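Local structure of xyloglucanase (Paenibacillus pabuli, 2JEQ) at residues A[44-49]-A[358-363]; A[50-55]-A[86-91]; A[343-348]-A[387-392]. The protein probably hydrolyses the beta-1,4-linked glucan backbone of xyloglucan from within the chain, as an endo-acting family 5 glycoside hydrolase with a TIM-barrel fold. One frame throughout, in Å; residues are numbered along the deposited sequence.

Contact 1 of 3, residues A[44-49]-A[358-363]; sequences AGWNLG and PVYWDN. With BGC (beta-D-glucopyranose), chain B; BGC (beta-D-glucopyranose), chain C.
G45 and V359 pair as parallel strand neighbours, with W46 beside Y360 one step on. Their backbone bonds run in sequence: G45 N gives to P358 O at 2.8 Å, Y360 N gives to G45 O, and N47 N gives to Y360 O. Further along, G49 N makes a weak bond to D362 O.

Two side chains add polar links. N47 ND2 also gives to Y360 O, at 3.1 Å and from above the carbonyl plane, and that oxygen is gripped twice by one residue. The same amide nitrogen reaches G322 O, and OD1 of N47 takes a bond from R87. W46 NE1 meets D362 OD2 at 2.8 Å from above the carboxylate plane, with ring and carboxylate 67° apart. D362 also forms a salt bridge with R376, consistent with a charged carboxylate.

Van der Waals packing gathers around W361. The N47 amide meets the edge of its ring, with CG of N47 3.4 Å from CE3 of W361 and the two planes 57° apart. CH2 of W361 rests 3.6 Å from G49 CA. CG of W361 is anti to the backbone N (chi1 -177°), which brings the rim of the indole back to N47 and G49 although its CB points away.

The same indole serves the sugars. C3 of the chain C glucose lies over one ring face, offset toward the rim. NE1 of W361 gives to O2 of the chain B glucose, and N363 ND2 gives to O3 of that sugar at 2.8 Å.

This pairing of the first and last strands closes the eight-stranded barrel. Strand 85-88 flanks 45-47, and 319-324 flanks 356-360. Helix 72-80 packs on W46 and L48, and helix 384-393 on A44 and Y360.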
loop_
_atom_site.group_PDB
_atom_site.type_symbol
_atom_site.label_atom_id
_atom_site.label_comp_id
_atom_site.label_asym_id
_atom_site.label_seq_id
_atom_site.Cartn_x
_atom_site.Cartn_y
_atom_site.Cartn_z
ATOM N N ALA A 44 -13.436 0.380 -3.437
ATOM C CA ALA A 44 -12.326 -0.559 -3.602
ATOM C C ALA A 44 -11.139 0.104 -4.298
ATOM O O ALA A 44 -11.325 0.925 -5.207
ATOM C CB ALA A 44 -12.772 -1.828 -4.365
ATOM N N GLY A 45 -9.927 -0.280 -3.889
ATOM C CA GLY A 45 -8.713 0.278 -4.432
ATOM C C GLY A 45 -7.976 -0.636 -5.373
ATOM O O GLY A 45 -8.111 -1.878 -5.327
ATOM N N TRP A 46 -7.152 -0.020 -6.207
ATOM C CA TRP A 46 -6.286 -0.737 -7.136
ATOM C C TRP A 46 -4.861 -0.169 -7.069
ATOM O O TRP A 46 -4.684 1.033 -7.071
ATOM C CB TRP A 46 -6.883 -0.607 -8.530
ATOM C CG TRP A 46 -6.184 -1.343 -9.616
ATOM C CD1 TRP A 46 -6.323 -2.666 -9.949
ATOM C CD2 TRP A 46 -5.236 -0.793 -10.524
ATOM N NE1 TRP A 46 -5.503 -2.981 -11.013
ATOM C CE2 TRP A 46 -4.838 -1.842 -11.402
ATOM C CE3 TRP A 46 -4.702 0.491 -10.706
ATOM C CZ2 TRP A 46 -3.914 -1.643 -12.441
ATOM C CZ3 TRP A 46 -3.778 0.696 -11.744
ATOM C CH2 TRP A 46 -3.387 -0.378 -12.590
ATOM N N ASN A 47 -3.852 -1.032 -6.968
ATOM C CA ASN A 47 -2.450 -0.568 -6.987
ATOM C C ASN A 47 -1.880 -0.452 -8.387
ATOM O O ASN A 47 -1.994 -1.386 -9.191
ATOM C CB ASN A 47 -1.555 -1.506 -6.191
ATOM C CG ASN A 47 -1.503 -1.165 -4.721
ATOM O OD1 ASN A 47 -0.679 -0.336 -4.266
ATOM N ND2 ASN A 47 -2.348 -1.848 -3.939
ATOM N N LEU A 48 -1.225 0.675 -8.669
ATOM C CA LEU A 48 -0.505 0.882 -9.918
ATOM C C LEU A 48 0.897 0.302 -9.711
ATOM O O LEU A 48 1.902 1.021 -9.665
ATOM C CB LEU A 48 -0.475 2.376 -10.296
ATOM C CG LEU A 48 0.176 2.849 -11.596
ATOM C CD1 LEU A 48 -0.518 2.220 -12.825
ATOM C CD2 LEU A 48 0.257 4.399 -11.725
ATOM N N GLY A 49 0.950 -1.013 -9.528
ATOM C CA GLY A 49 2.175 -1.664 -9.045
ATOM C C GLY A 49 3.161 -1.909 -10.149
ATOM O O GLY A 49 2.770 -2.005 -11.324
ATOM N N PRO A 358 -10.237 -2.036 1.051
ATOM C CA PRO A 358 -9.418 -3.055 0.392
ATOM C C PRO A 358 -8.838 -2.527 -0.912
ATOM O O PRO A 358 -9.590 -2.030 -1.745
ATOM C CB PRO A 358 -10.407 -4.180 0.120
ATOM C CG PRO A 358 -11.805 -3.480 0.034
ATOM C CD PRO A 358 -11.671 -2.114 0.684
ATOM N N VAL A 359 -7.516 -2.662 -1.077
ATOM C CA VAL A 359 -6.789 -2.155 -2.242
ATOM C C VAL A 359 -6.009 -3.308 -2.906
ATOM O O VAL A 359 -5.039 -3.799 -2.351
ATOM C CB VAL A 359 -5.813 -1.008 -1.850
ATOM C CG1 VAL A 359 -5.120 -0.424 -3.073
ATOM C CG2 VAL A 359 -6.569 0.104 -1.061
ATOM N N TYR A 360 -6.455 -3.723 -4.089
ATOM C CA TYR A 360 -5.837 -4.817 -4.810
ATOM C C TYR A 360 -4.399 -4.557 -5.312
ATOM O O TYR A 360 -4.113 -3.490 -5.876
ATOM C CB TYR A 360 -6.770 -5.293 -5.953
ATOM C CG TYR A 360 -6.209 -6.493 -6.672
ATOM C CD1 TYR A 360 -6.343 -7.774 -6.137
ATOM C CD2 TYR A 360 -5.459 -6.333 -7.836
ATOM C CE1 TYR A 360 -5.813 -8.890 -6.794
ATOM C CE2 TYR A 360 -4.884 -7.429 -8.466
ATOM C CZ TYR A 360 -5.087 -8.693 -7.950
ATOM O OH TYR A 360 -4.536 -9.741 -8.590
ATOM N N TRP A 361 -3.510 -5.531 -5.095
ATOM C CA TRP A 361 -2.141 -5.480 -5.638
ATOM C C TRP A 361 -2.055 -5.988 -7.086
ATOM O O TRP A 361 -2.120 -7.169 -7.319
ATOM C CB TRP A 361 -1.138 -6.290 -4.804
ATOM C CG TRP A 361 0.269 -6.139 -5.374
ATOM C CD1 TRP A 361 1.039 -7.111 -5.966
ATOM C CD2 TRP A 361 1.024 -4.942 -5.433
ATOM N NE1 TRP A 361 2.238 -6.577 -6.391
ATOM C CE2 TRP A 361 2.263 -5.250 -6.058
ATOM C CE3 TRP A 361 0.797 -3.634 -4.996
ATOM C CZ2 TRP A 361 3.247 -4.291 -6.268
ATOM C CZ3 TRP A 361 1.774 -2.679 -5.221
ATOM C CH2 TRP A 361 2.983 -3.013 -5.836
ATOM N N ASP A 362 -1.865 -5.075 -8.030
ATOM C CA ASP A 362 -1.751 -5.404 -9.451
ATOM C C ASP A 362 -0.354 -4.981 -9.871
ATOM O O ASP A 362 -0.000 -3.815 -9.776
ATOM C CB ASP A 362 -2.818 -4.639 -10.233
ATOM C CG ASP A 362 -2.949 -5.084 -11.679
ATOM O OD1 ASP A 362 -1.930 -5.301 -12.390
ATOM O OD2 ASP A 362 -4.120 -5.192 -12.135
ATOM N N ASN A 363 0.477 -5.926 -10.271
ATOM C CA ASN A 363 1.820 -5.540 -10.688
ATOM C C ASN A 363 1.990 -5.488 -12.238
ATOM O O ASN A 363 3.124 -5.392 -12.745
ATOM C CB ASN A 363 2.861 -6.444 -10.020
ATOM C CG ASN A 363 2.863 -7.873 -10.570
ATOM O OD1 ASN A 363 1.914 -8.308 -11.225
ATOM N ND2 ASN A 363 3.962 -8.607 -10.315
HETATM C C2 BGC B . 6.064 -7.353 -7.413
HETATM C C3 BGC B . 7.162 -8.054 -8.170
HETATM C C4 BGC B . 8.464 -7.247 -8.085
HETATM C C5 BGC B . 8.769 -6.992 -6.602
HETATM C C6 BGC B . 10.075 -6.230 -6.390
HETATM C C1 BGC B . 6.509 -7.109 -5.977
HETATM O O2 BGC B . 4.898 -8.137 -7.473
HETATM O O3 BGC B . 6.633 -8.209 -9.470
HETATM O O4 BGC B . 9.513 -8.053 -8.574
HETATM O O5 BGC B . 7.679 -6.332 -5.969
HETATM O O6 BGC B . 10.649 -6.726 -5.193
HETATM C C2 BGC C . 5.234 -4.970 -1.930
HETATM C C3 BGC C . 5.307 -5.008 -3.452
HETATM C C4 BGC C . 5.533 -6.447 -3.974
HETATM C C5 BGC C . 4.544 -7.418 -3.298
HETATM C C6 BGC C . 4.589 -8.897 -3.724
HETATM C C1 BGC C . 4.212 -6.027 -1.558
HETATM O O1 BGC C . 3.803 -5.966 -0.217
HETATM O O2 BGC C . 4.854 -3.682 -1.479
HETATM O O3 BGC C . 6.345 -4.165 -3.867
HETATM O O4 BGC C . 5.392 -6.456 -5.378
HETATM O O5 BGC C . 4.775 -7.274 -1.901
HETATM O O6 BGC C . 5.885 -9.450 -3.549
#

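Contact 2 of 3, residues A[50-55]-A[86-91]; sequences NQLEAA and IRIPVS. With BGC (beta-D-glucopyranose), chain B.
L52 and S91 are joined through the backbone: S91 N gives to L52 O at 3.0 Å, almost straight at the hydrogen (177°). One residue on, the S91 hydroxyl gives to E53 O at 2.8 Å, in the carbonyl plane and on a lone pair. OG of S91 sits beside its backbone N (chi1 -75°), which lets N and OG serve L52 O and E53 O together. OG also takes a bond from G132 N.

Van der Waals packing lies beside these bonds. The E53 chain lies alongside P89, with its CD 3.7 Å from P89 CB. The apolar pair is L52 and I88, which run side by side, L52 CD2 4.2 Å from I88 CG2. A water bridges the segments as well, accepting from L52 N and donating to P89 O at 2.7 Å.

The next shell sets the shape of loop 50-55. The E53 chain bends at chi2 and turns its carboxylate back on its own loop. OE2 takes N50 N at 2.6 Å on the syn side, and OE1 takes Q51 N from above the carboxylate plane. A type I turn from Q51 to A54 completes the fold of the loop. N50 then holds its amide to the sugar, with ND2 giving to O3 of the chain B glucose at 3.0 Å.

Helix 106-120 backs L52 and V90. Loops packed like this beyond the C-terminal ends of neighbouring strands form the substrate cleft of a TIM-barrel glycosidase.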
loop_
_atom_site.group_PDB
_atom_site.type_symbol
_atom_site.label_atom_id
_atom_site.label_comp_id
_atom_site.label_asym_id
_atom_site.label_seq_id
_atom_site.Cartn_x
_atom_site.Cartn_y
_atom_site.Cartn_z
ATOM N N ASN A 50 4.438 -2.086 -9.768
ATOM C CA ASN A 50 5.579 -2.115 -10.725
ATOM C C ASN A 50 5.644 -0.954 -11.747
ATOM O O ASN A 50 5.906 -1.146 -12.970
ATOM C CB ASN A 50 5.659 -3.474 -11.450
ATOM C CG ASN A 50 6.166 -4.588 -10.562
ATOM O OD1 ASN A 50 6.350 -4.416 -9.351
ATOM N ND2 ASN A 50 6.385 -5.751 -11.166
ATOM N N GLN A 51 5.465 0.270 -11.251
ATOM C CA GLN A 51 5.645 1.461 -12.116
ATOM C C GLN A 51 6.558 2.473 -11.443
ATOM O O GLN A 51 7.782 2.355 -11.487
ATOM C CB GLN A 51 4.300 2.075 -12.550
ATOM C CG GLN A 51 3.333 1.081 -13.252
ATOM C CD GLN A 51 3.399 1.076 -14.804
ATOM O OE1 GLN A 51 2.441 0.651 -15.459
ATOM N NE2 GLN A 51 4.508 1.561 -15.381
ATOM N N LEU A 52 5.967 3.420 -10.732
ATOM C CA LEU A 52 6.762 4.499 -10.183
ATOM C C LEU A 52 7.659 4.049 -9.014
ATOM O O LEU A 52 8.538 4.812 -8.603
ATOM C CB LEU A 52 5.871 5.717 -9.818
ATOM C CG LEU A 52 5.534 6.729 -10.941
ATOM C CD1 LEU A 52 4.749 6.109 -12.089
ATOM C CD2 LEU A 52 4.749 7.940 -10.380
ATOM N N GLU A 53 7.467 2.820 -8.498
ATOM C CA GLU A 53 8.386 2.250 -7.496
ATOM C C GLU A 53 9.510 1.411 -8.094
ATOM O O GLU A 53 10.524 1.141 -7.433
ATOM C CB GLU A 53 7.658 1.466 -6.390
ATOM C CG GLU A 53 7.342 0.010 -6.664
ATOM C CD GLU A 53 6.221 -0.213 -7.681
ATOM O OE1 GLU A 53 5.868 0.708 -8.475
ATOM O OE2 GLU A 53 5.663 -1.336 -7.660
ATOM N N ALA A 54 9.352 1.063 -9.362
ATOM C CA ALA A 54 10.315 0.248 -10.066
ATOM C C ALA A 54 11.641 0.994 -10.181
ATOM O O ALA A 54 11.683 2.196 -10.428
ATOM C CB ALA A 54 9.765 -0.136 -11.428
ATOM N N ALA A 55 12.733 0.298 -9.897
ATOM C CA ALA A 55 14.040 0.915 -9.944
ATOM C C ALA A 55 15.082 -0.123 -10.272
ATOM O O ALA A 55 15.016 -1.268 -9.770
ATOM C CB ALA A 55 14.384 1.550 -8.593
ATOM N N ILE A 86 -6.976 4.727 -6.221
ATOM C CA ILE A 86 -5.780 4.146 -6.804
ATOM C C ILE A 86 -4.634 4.324 -5.825
ATOM O O ILE A 86 -4.416 5.416 -5.298
ATOM C CB ILE A 86 -5.401 4.754 -8.186
ATOM C CG1 ILE A 86 -6.585 4.806 -9.178
ATOM C CG2 ILE A 86 -4.200 4.007 -8.794
ATOM C CD1 ILE A 86 -7.026 3.511 -9.820
ATOM N N ARG A 87 -3.872 3.264 -5.593
ATOM C CA ARG A 87 -2.658 3.458 -4.820
ATOM C C ARG A 87 -1.472 3.453 -5.762
ATOM O O ARG A 87 -1.402 2.614 -6.687
ATOM C CB ARG A 87 -2.508 2.396 -3.743
ATOM C CG ARG A 87 -1.323 2.627 -2.849
ATOM C CD ARG A 87 -1.367 1.565 -1.771
ATOM N NE ARG A 87 -0.209 1.523 -0.879
ATOM C CZ ARG A 87 0.777 0.630 -0.939
ATOM N NH1 ARG A 87 0.844 -0.273 -1.931
ATOM N NH2 ARG A 87 1.733 0.654 -0.018
ATOM N N ILE A 88 -0.568 4.400 -5.519
ATOM C CA ILE A 88 0.562 4.682 -6.386
ATOM C C ILE A 88 1.850 4.534 -5.580
ATOM O O ILE A 88 2.298 5.482 -4.936
ATOM C CB ILE A 88 0.517 6.113 -7.011
ATOM C CG1 ILE A 88 -0.738 6.286 -7.878
ATOM C CG2 ILE A 88 1.818 6.376 -7.836
ATOM C CD1 ILE A 88 -0.929 7.698 -8.470
ATOM N N PRO A 89 2.447 3.339 -5.620
ATOM C CA PRO A 89 3.783 3.153 -5.082
ATOM C C PRO A 89 4.769 4.073 -5.803
ATOM O O PRO A 89 4.779 4.094 -7.032
ATOM C CB PRO A 89 4.072 1.663 -5.395
ATOM C CG PRO A 89 2.704 1.045 -5.459
ATOM C CD PRO A 89 1.890 2.087 -6.148
ATOM N N VAL A 90 5.567 4.836 -5.052
ATOM C CA VAL A 90 6.644 5.658 -5.644
ATOM C C VAL A 90 7.944 5.445 -4.887
ATOM O O VAL A 90 7.988 5.594 -3.647
ATOM C CB VAL A 90 6.364 7.201 -5.547
ATOM C CG1 VAL A 90 7.268 7.959 -6.425
ATOM C CG2 VAL A 90 4.880 7.569 -5.853
ATOM N N SER A 91 9.018 5.213 -5.641
ATOM C CA SER A 91 10.375 5.135 -5.099
ATOM C C SER A 91 11.182 6.390 -5.407
ATOM O O SER A 91 11.045 7.010 -6.478
ATOM C CB SER A 91 11.116 3.933 -5.703
ATOM O OG SER A 91 10.620 2.748 -5.102
HETATM C C2 BGC B . 6.064 -7.353 -7.413
HETATM C C3 BGC B . 7.162 -8.054 -8.170
HETATM C C4 BGC B . 8.464 -7.247 -8.085
HETATM C C5 BGC B . 8.769 -6.992 -6.602
HETATM C C6 BGC B . 10.075 -6.230 -6.390
HETATM C C1 BGC B . 6.509 -7.109 -5.977
HETATM O O2 BGC B . 4.898 -8.137 -7.473
HETATM O O3 BGC B . 6.633 -8.209 -9.470
HETATM O O4 BGC B . 9.513 -8.053 -8.574
HETATM O O5 BGC B . 7.679 -6.332 -5.969
HETATM O O6 BGC B . 10.649 -6.726 -5.193
HETATM O O HOH W 1 3.374 3.372 -9.195
#

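Contact 3 of 3, residues A[343-348]-A[387-392]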
loop_
_atom_site.group_PDB
_atom_site.type_symbol
_atom_site.label_atom_id
_atom_site.label_comp_id
_atom_site.label_asym_id
_atom_site.label_seq_id
_atom_site.Cartn_x
_atom_site.Cartn_y
_atom_site.Cartn_z
ATOM N N TYR A 343 -10.743 -15.843 -3.103
ATOM C CA TYR A 343 -9.854 -15.185 -2.170
ATOM C C TYR A 343 -10.105 -13.677 -2.189
ATOM O O TYR A 343 -10.349 -13.078 -1.137
ATOM C CB TYR A 343 -8.405 -15.477 -2.549
ATOM C CG TYR A 343 -7.385 -14.858 -1.613
ATOM C CD1 TYR A 343 -7.180 -15.386 -0.345
ATOM C CD2 TYR A 343 -6.615 -13.760 -2.012
ATOM C CE1 TYR A 343 -6.253 -14.843 0.520
ATOM C CE2 TYR A 343 -5.681 -13.192 -1.147
ATOM C CZ TYR A 343 -5.512 -13.743 0.117
ATOM O OH TYR A 343 -4.612 -13.216 0.987
ATOM N N ALA A 344 -10.076 -13.073 -3.379
ATOM C CA ALA A 344 -10.339 -11.627 -3.507
ATOM C C ALA A 344 -11.740 -11.230 -3.038
ATOM O O ALA A 344 -11.917 -10.144 -2.449
ATOM C CB ALA A 344 -10.073 -11.144 -4.901
ATOM N N LYS A 345 -12.744 -12.071 -3.313
ATOM C CA LYS A 345 -14.097 -11.770 -2.821
ATOM C C LYS A 345 -14.105 -11.733 -1.304
ATOM O O LYS A 345 -14.648 -10.797 -0.702
ATOM C CB LYS A 345 -15.148 -12.757 -3.321
ATOM C CG LYS A 345 -16.544 -12.381 -2.890
ATOM C CD LYS A 345 -17.522 -12.686 -3.999
ATOM C CE LYS A 345 -18.902 -13.025 -3.449
ATOM N NZ LYS A 345 -19.893 -13.349 -4.549
ATOM N N ALA A 346 -13.515 -12.755 -0.693
ATOM C CA ALA A 346 -13.562 -12.887 0.765
ATOM C C ALA A 346 -12.842 -11.737 1.426
ATOM O O ALA A 346 -13.374 -11.107 2.358
ATOM C CB ALA A 346 -12.997 -14.218 1.217
ATOM N N VAL A 347 -11.632 -11.453 0.942
ATOM C CA VAL A 347 -10.835 -10.347 1.473
ATOM C C VAL A 347 -11.550 -8.971 1.355
ATOM O O VAL A 347 -11.592 -8.195 2.321
ATOM C CB VAL A 347 -9.445 -10.318 0.826
ATOM C CG1 VAL A 347 -8.685 -9.094 1.281
ATOM C CG2 VAL A 347 -8.676 -11.589 1.209
ATOM N N THR A 348 -12.138 -8.706 0.197
ATOM C CA THR A 348 -12.859 -7.453 -0.025
ATOM C C THR A 348 -14.108 -7.343 0.871
ATOM O O THR A 348 -14.383 -6.282 1.461
ATOM C CB THR A 348 -13.316 -7.331 -1.498
ATOM O OG1 THR A 348 -12.182 -7.353 -2.365
ATOM C CG2 THR A 348 -14.074 -6.030 -1.731
ATOM N N ILE A 387 -12.024 -9.120 -10.926
ATOM C CA ILE A 387 -12.677 -7.811 -10.822
ATOM C C ILE A 387 -14.117 -7.988 -10.335
ATOM O O ILE A 387 -14.550 -7.272 -9.426
ATOM C CB ILE A 387 -12.642 -6.998 -12.150
ATOM C CG1 ILE A 387 -11.191 -6.655 -12.559
ATOM C CG2 ILE A 387 -13.384 -5.715 -12.003
ATOM C CD1 ILE A 387 -11.065 -6.270 -14.024
ATOM N N ASN A 388 -14.826 -8.960 -10.918
ATOM C CA ASN A 388 -16.193 -9.301 -10.518
ATOM C C ASN A 388 -16.305 -9.715 -9.067
ATOM O O ASN A 388 -17.260 -9.350 -8.403
ATOM C CB ASN A 388 -16.755 -10.426 -11.368
ATOM C CG ASN A 388 -17.140 -9.971 -12.754
ATOM O OD1 ASN A 388 -17.276 -8.775 -13.026
ATOM N ND2 ASN A 388 -17.317 -10.938 -13.652
ATOM N N ALA A 389 -15.336 -10.487 -8.581
ATOM C CA ALA A 389 -15.317 -10.906 -7.188
ATOM C C ALA A 389 -15.122 -9.680 -6.253
ATOM O O ALA A 389 -15.840 -9.519 -5.259
ATOM C CB ALA A 389 -14.255 -11.971 -6.979
ATOM N N ILE A 390 -14.208 -8.788 -6.616
ATOM C CA ILE A 390 -14.010 -7.529 -5.859
ATOM C C ILE A 390 -15.287 -6.671 -5.776
ATOM O O ILE A 390 -15.714 -6.247 -4.687
ATOM C CB ILE A 390 -12.794 -6.699 -6.408
ATOM C CG1 ILE A 390 -11.539 -7.567 -6.405
ATOM C CG2 ILE A 390 -12.609 -5.418 -5.601
ATOM C CD1 ILE A 390 -10.251 -6.906 -6.969
ATOM N N MET A 391 -15.908 -6.430 -6.919
ATOM C CA MET A 391 -17.149 -5.659 -6.938
ATOM C C MET A 391 -18.316 -6.309 -6.187
ATOM O O MET A 391 -19.105 -5.620 -5.499
ATOM C CB MET A 391 -17.484 -5.218 -8.358
ATOM C CG MET A 391 -16.278 -4.488 -9.013
ATOM S SD MET A 391 -15.631 -3.053 -8.095
ATOM C CE MET A 391 -13.923 -2.985 -8.667
ATOM N N GLN A 392 -18.429 -7.631 -6.292
ATOM C CA GLN A 392 -19.384 -8.370 -5.471
ATOM C C GLN A 392 -19.076 -8.208 -3.976
ATOM O O GLN A 392 -19.989 -8.008 -3.165
ATOM C CB GLN A 392 -19.430 -9.857 -5.875
ATOM C CG GLN A 392 -19.885 -10.092 -7.343
ATOM C CD GLN A 392 -19.524 -11.487 -7.898
ATOM O OE1 GLN A 392 -19.228 -12.411 -7.143
ATOM N NE2 GLN A 392 -19.572 -11.635 -9.228
#
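A389 meets K345 where the two helices come nearest, CB to CB at 3.8 Å. The short axes approach to 7.6 Å and run nearly parallel, at 22°. The alanines A344 and A389 at the interface are consistent with this closeness.

The buried side is the tight one. A344 CB rests 4.1 Å from I390 CG1. T348 crosses I390 at about a right angle. Its methyl CG2 touches I390 O at 3.4 Å, and its OG1 lies 3.8 Å from I390 CG2. The chi1 of T348 (-60°) sets OG1 beside the backbone N and CG2 anti to it, which directs the methyl at the other helix. The hydroxyl turns back and gives to A344 O at 2.8 Å. That oxygen also takes T348 N, and the two donors come from opposite faces of its plane. A glycine here would probably open a gap beside I390 and leave A344 O with one bond fewer.

The outer side is looser and open to solvent. Here K345 and Q392 cross obliquely, and K345 NZ gives to Q392 OE1 at 2.8 Å, tilted 21° from the amide carbonyl plane. The lysine bends at chi2 to reach it, and its CD passes 3.6 Å from the same oxygen.

Both helices belong to the outer layer of the barrel. F324 of strand 319-324 lies under A344 and T348. A44, by strand 45-47, touches I390. Helix 298-313 flanks 336-353 through A346 and V347.

Overall arrangement
From the N terminus, strand 45-47 is first to take part. Its partner in contact 1 is the last barrel strand, 309 residues on, so this contact closes nearly the whole barrel. Contact 2 nests within that span. It closes a loop of 30 residues between segment 50-55, in the loop after the first strand, and the end of the second strand, by way of helix 72-80. The two contacts share the chain B glucose, and L48 N is close enough to R87 O for a probable hydrogen bond. Contact 3 opens on helix 336-353, just before strand 356-360, and closes on helix 384-393. It therefore crosses contact 1 and ties the C-terminal helix to the seam. Contacts 2 and 3 do not touch.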